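Protein involved in catabolism of external DNA (Legionella pneumophila subsp. pneumophila, PDB 2OO3) probably methylates N6 of adenine 2030 in 23S ribosomal RNA, using S-adenosyl-L-methionine as the methyl donor. Local coordinates at residues V69-F80 with L255-F264. Numbering follows the deposited sequence.
With SO4 (sulfate ion), chain D.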
loop_
_atom_site.group_PDB
_atom_site.type_symbol
_atom_site.label_atom_id
_atom_site.label_comp_id
_atom_site.label_asym_id
_atom_site.label_seq_id
_atom_site.Cartn_x
_atom_site.Cartn_y
_atom_site.Cartn_z
ATOM N N VAL A 69 0.210 0.002 -17.685
ATOM C CA VAL A 69 1.417 0.556 -17.093
ATOM C C VAL A 69 2.575 -0.357 -17.491
ATOM O O VAL A 69 3.641 0.126 -17.959
ATOM C CB VAL A 69 1.262 0.706 -15.525
ATOM C CG1 VAL A 69 2.572 1.079 -14.869
ATOM C CG2 VAL A 69 0.228 1.767 -15.187
ATOM N N TRP A 70 2.357 -1.664 -17.335
ATOM C CA TRP A 70 3.346 -2.671 -17.668
ATOM C C TRP A 70 3.699 -2.674 -19.153
ATOM O O TRP A 70 4.878 -2.710 -19.515
ATOM C CB TRP A 70 2.839 -4.065 -17.299
ATOM C CG TRP A 70 3.731 -5.231 -17.771
ATOM C CD1 TRP A 70 3.443 -6.128 -18.778
ATOM C CD2 TRP A 70 5.016 -5.634 -17.233
ATOM N NE1 TRP A 70 4.468 -7.042 -18.901
ATOM C CE2 TRP A 70 5.443 -6.765 -17.974
ATOM C CE3 TRP A 70 5.848 -5.138 -16.206
ATOM C CZ2 TRP A 70 6.650 -7.438 -17.702
ATOM C CZ3 TRP A 70 7.064 -5.796 -15.943
ATOM C CH2 TRP A 70 7.448 -6.937 -16.698
ATOM N N LEU A 71 2.679 -2.653 -19.999
ATOM C CA LEU A 71 2.912 -2.642 -21.437
ATOM C C LEU A 71 3.752 -1.441 -21.870
ATOM O O LEU A 71 4.572 -1.565 -22.783
ATOM C CB LEU A 71 1.579 -2.665 -22.197
ATOM C CG LEU A 71 0.861 -4.016 -22.128
ATOM C CD1 LEU A 71 -0.474 -3.953 -22.817
ATOM C CD2 LEU A 71 1.706 -5.141 -22.708
ATOM N N ASP A 72 3.548 -0.297 -21.218
ATOM C CA ASP A 72 4.283 0.927 -21.552
ATOM C C ASP A 72 5.491 1.188 -20.671
ATOM O O ASP A 72 5.935 2.338 -20.558
ATOM C CB ASP A 72 3.362 2.147 -21.474
ATOM C CG ASP A 72 3.803 3.268 -22.401
ATOM O OD1 ASP A 72 4.404 2.955 -23.454
ATOM O OD2 ASP A 72 3.546 4.447 -22.078
ATOM N N ARG A 73 6.039 0.137 -20.063
ATOM C CA ARG A 73 7.017 0.315 -18.994
ATOM C C ARG A 73 8.294 1.079 -19.412
ATOM O O ARG A 73 8.913 1.759 -18.582
ATOM C CB ARG A 73 7.368 -1.024 -18.340
ATOM C CG ARG A 73 8.055 -2.020 -19.232
ATOM C CD ARG A 73 8.021 -3.412 -18.599
ATOM N NE ARG A 73 8.567 -4.447 -19.474
ATOM C CZ ARG A 73 7.884 -5.097 -20.414
ATOM N NH1 ARG A 73 6.608 -4.817 -20.646
ATOM N NH2 ARG A 73 8.487 -6.031 -21.144
ATOM N N GLU A 74 8.667 0.967 -20.693
ATOM C CA GLU A 74 9.885 1.595 -21.197
ATOM C C GLU A 74 9.716 3.096 -21.345
ATOM O O GLU A 74 10.678 3.816 -21.574
ATOM C CB GLU A 74 10.342 0.925 -22.511
ATOM C CG GLU A 74 10.801 -0.539 -22.315
ATOM C CD GLU A 74 12.021 -0.672 -21.397
ATOM O OE1 GLU A 74 12.972 0.129 -21.589
ATOM O OE2 GLU A 74 12.039 -1.559 -20.491
ATOM N N ASN A 75 8.495 3.568 -21.171
ATOM C CA ASN A 75 8.202 4.976 -21.226
ATOM C C ASN A 75 7.877 5.608 -19.872
ATOM O O ASN A 75 7.419 6.759 -19.815
ATOM C CB ASN A 75 7.063 5.200 -22.220
ATOM C CG ASN A 75 7.486 4.884 -23.655
ATOM O OD1 ASN A 75 8.091 5.722 -24.311
ATOM N ND2 ASN A 75 7.177 3.665 -24.140
ATOM N N LEU A 76 8.089 4.869 -18.784
ATOM C CA LEU A 76 7.674 5.373 -17.481
ATOM C C LEU A 76 8.787 6.230 -16.868
ATOM O O LEU A 76 9.967 5.981 -17.125
ATOM C CB LEU A 76 7.317 4.214 -16.537
ATOM C CG LEU A 76 6.026 3.426 -16.809
ATOM C CD1 LEU A 76 5.966 2.218 -15.869
ATOM C CD2 LEU A 76 4.711 4.293 -16.695
ATOM N N PRO A 77 8.414 7.236 -16.060
ATOM C CA PRO A 77 9.406 7.991 -15.299
ATOM C C PRO A 77 10.146 7.067 -14.340
ATOM O O PRO A 77 9.599 6.036 -13.912
ATOM C CB PRO A 77 8.558 9.016 -14.520
ATOM C CG PRO A 77 7.227 9.095 -15.291
ATOM C CD PRO A 77 7.035 7.710 -15.811
ATOM N N SER A 78 11.393 7.413 -14.034
ATOM C CA SER A 78 12.263 6.598 -13.184
ATOM C C SER A 78 11.713 6.305 -11.800
ATOM O O SER A 78 12.161 5.355 -11.173
ATOM C CB SER A 78 13.654 7.264 -13.046
ATOM O OG SER A 78 13.529 8.446 -12.258
ATOM N N LEU A 79 10.766 7.110 -11.299
ATOM C CA LEU A 79 10.075 6.801 -10.021
ATOM C C LEU A 79 9.360 5.432 -9.995
ATOM O O LEU A 79 9.052 4.908 -8.911
ATOM C CB LEU A 79 9.059 7.913 -9.649
ATOM C CG LEU A 79 9.705 9.233 -9.183
ATOM C CD1 LEU A 79 8.632 10.275 -8.892
ATOM C CD2 LEU A 79 10.521 9.006 -7.944
ATOM N N PHE A 80 9.106 4.886 -11.178
ATOM C CA PHE A 80 8.460 3.579 -11.371
ATOM C C PHE A 80 9.408 2.392 -11.384
ATOM O O PHE A 80 8.964 1.228 -11.398
ATOM C CB PHE A 80 7.665 3.579 -12.670
ATOM C CG PHE A 80 6.351 4.378 -12.607
ATOM C CD1 PHE A 80 5.111 3.718 -12.536
ATOM C CD2 PHE A 80 6.359 5.785 -12.653
ATOM C CE1 PHE A 80 3.907 4.450 -12.522
ATOM C CE2 PHE A 80 5.158 6.540 -12.618
ATOM C CZ PHE A 80 3.926 5.875 -12.545
ATOM N N LEU A 255 4.300 13.351 -9.199
ATOM C CA LEU A 255 4.748 12.860 -10.506
ATOM C C LEU A 255 4.108 11.502 -10.789
ATOM O O LEU A 255 3.640 11.248 -11.901
ATOM C CB LEU A 255 6.282 12.740 -10.617
ATOM C CG LEU A 255 6.797 12.228 -12.003
ATOM C CD1 LEU A 255 6.188 12.943 -13.216
ATOM C CD2 LEU A 255 8.337 12.230 -12.128
ATOM N N VAL A 256 4.078 10.631 -9.785
ATOM C CA VAL A 256 3.512 9.305 -10.001
ATOM C C VAL A 256 2.027 9.449 -10.392
ATOM O O VAL A 256 1.580 8.889 -11.397
ATOM C CB VAL A 256 3.641 8.418 -8.739
ATOM C CG1 VAL A 256 2.743 7.121 -8.858
ATOM C CG2 VAL A 256 5.130 8.038 -8.482
ATOM N N LEU A 257 1.269 10.184 -9.577
ATOM C CA LEU A 257 -0.176 10.345 -9.800
ATOM C C LEU A 257 -0.480 11.006 -11.140
ATOM O O LEU A 257 -1.400 10.572 -11.835
ATOM C CB LEU A 257 -0.834 11.138 -8.661
ATOM C CG LEU A 257 -0.835 10.457 -7.282
ATOM C CD1 LEU A 257 -1.159 11.468 -6.160
ATOM C CD2 LEU A 257 -1.845 9.300 -7.260
ATOM N N GLU A 258 0.285 12.038 -11.517
ATOM C CA GLU A 258 0.113 12.637 -12.851
ATOM C C GLU A 258 0.300 11.601 -13.930
ATOM O O GLU A 258 -0.497 11.537 -14.868
ATOM C CB GLU A 258 1.129 13.737 -13.137
ATOM C CG GLU A 258 1.105 14.947 -12.245
ATOM C CD GLU A 258 2.057 16.004 -12.804
ATOM O OE1 GLU A 258 2.372 16.979 -12.086
ATOM O OE2 GLU A 258 2.480 15.836 -13.990
ATOM N N THR A 259 1.379 10.813 -13.835
ATOM C CA THR A 259 1.610 9.732 -14.806
ATOM C C THR A 259 0.440 8.737 -14.877
ATOM O O THR A 259 -0.022 8.380 -15.972
ATOM C CB THR A 259 2.946 8.982 -14.538
ATOM O OG1 THR A 259 4.003 9.937 -14.521
ATOM C CG2 THR A 259 3.241 7.994 -15.613
ATOM N N LEU A 260 -0.038 8.284 -13.724
ATOM C CA LEU A 260 -1.149 7.312 -13.700
ATOM C C LEU A 260 -2.460 7.822 -14.362
ATOM O O LEU A 260 -3.202 7.054 -15.005
ATOM C CB LEU A 260 -1.398 6.832 -12.259
ATOM C CG LEU A 260 -0.225 6.022 -11.672
ATOM C CD1 LEU A 260 -0.603 5.588 -10.274
ATOM C CD2 LEU A 260 0.075 4.779 -12.577
ATOM N N THR A 261 -2.755 9.107 -14.201
ATOM C CA THR A 261 -3.961 9.664 -14.809
ATOM C C THR A 261 -3.831 9.674 -16.334
ATOM O O THR A 261 -4.842 9.812 -17.012
ATOM C CB THR A 261 -4.297 11.083 -14.337
ATOM O OG1 THR A 261 -3.253 11.984 -14.713
ATOM C CG2 THR A 261 -4.481 11.143 -12.820
ATOM N N THR A 262 -2.618 9.529 -16.876
ATOM C CA THR A 262 -2.485 9.381 -18.333
ATOM C C THR A 262 -2.811 7.946 -18.802
ATOM O O THR A 262 -3.063 7.735 -19.976
ATOM C CB THR A 262 -1.092 9.802 -18.880
ATOM O OG1 THR A 262 -0.092 8.836 -18.524
ATOM C CG2 THR A 262 -0.682 11.189 -18.361
ATOM N N TYR A 263 -2.795 6.974 -17.885
ATOM C CA TYR A 263 -3.144 5.582 -18.205
ATOM C C TYR A 263 -4.574 5.219 -17.810
ATOM O O TYR A 263 -5.227 4.449 -18.489
ATOM C CB TYR A 263 -2.144 4.595 -17.557
ATOM C CG TYR A 263 -0.737 4.722 -18.107
ATOM C CD1 TYR A 263 -0.380 4.097 -19.303
ATOM C CD2 TYR A 263 0.228 5.475 -17.442
ATOM C CE1 TYR A 263 0.898 4.226 -19.826
ATOM C CE2 TYR A 263 1.523 5.623 -17.963
ATOM C CZ TYR A 263 1.852 4.991 -19.140
ATOM O OH TYR A 263 3.140 5.108 -19.650
ATOM N N PHE A 264 -5.071 5.770 -16.718
ATOM C CA PHE A 264 -6.393 5.377 -16.226
ATOM C C PHE A 264 -7.439 6.428 -16.631
ATOM O O PHE A 264 -7.378 7.565 -16.154
ATOM C CB PHE A 264 -6.371 5.218 -14.709
ATOM C CG PHE A 264 -5.280 4.267 -14.185
ATOM C CD1 PHE A 264 -4.920 3.122 -14.885
ATOM C CD2 PHE A 264 -4.674 4.505 -12.952
ATOM C CE1 PHE A 264 -3.936 2.253 -14.385
ATOM C CE2 PHE A 264 -3.682 3.657 -12.455
ATOM C CZ PHE A 264 -3.317 2.517 -13.192
HETATM S S SO4 D . 12.799 10.540 -15.718
HETATM O O1 SO4 D . 13.042 10.952 -17.100
HETATM O O2 SO4 D . 12.563 9.104 -15.742
HETATM O O3 SO4 D . 13.975 10.846 -14.899
HETATM O O4 SO4 D . 11.640 11.243 -15.168
HETATM O O HOH W 1 4.377 7.655 -19.087
#
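Tyr263 OH donates to Asp72 OD2 across 2.5 Å, the one direct hydrogen bond between 69-80 and 255-264. The carboxylate comes to the edge of the phenol, the two planes 63° apart, and OD2 is met on its anti side, 20° out of the carboxylate plane. Asp72 is the first residue to leave helical geometry after helix 66-71, and its CG, anti to the backbone N (chi1 -152°), swings the carboxylate to the hydroxyl end of the ring edge. A water donates both to Tyr263 OH (water O to Tyr263 OH 2.9 Å) and, at longer range, to Asn75 O. Leu76 CD2 lies obliquely against the tyrosine ring, 3.7 Å from Tyr263 CE2, and also over the centre of the Phe80 ring. Phe80 meets helix 249-263 with its outer end: Leu260 CD2 sits in the ring plane at the edge, 3.8 Å from Phe80 CE1, while Thr259 CG2 approaches obliquely. Pro77 and Thr259 approach end-on, Pro77 CG 3.4 Å from Thr259 OG1, a van der Waals contact; that hydroxyl donates to Leu255 O in its own helix. At one end of the interface the Leu79 side chain lies aslant that of Leu255, Leu79 CD1 3.8 Å from Leu255 CD2; at the other, Val69 CG2 fits among Leu260, Tyr263 and Phe264. Phe80 and Val256 also touch Ile21 of helix 14-30, a shared neighbour in this Rossmann-like methyltransferase. The contact is thus mainly apolar packing, with a single polar clasp at the phenol, where the short bond to a probably charged carboxylate and the water would probably restrain rotation of the hydroxyl.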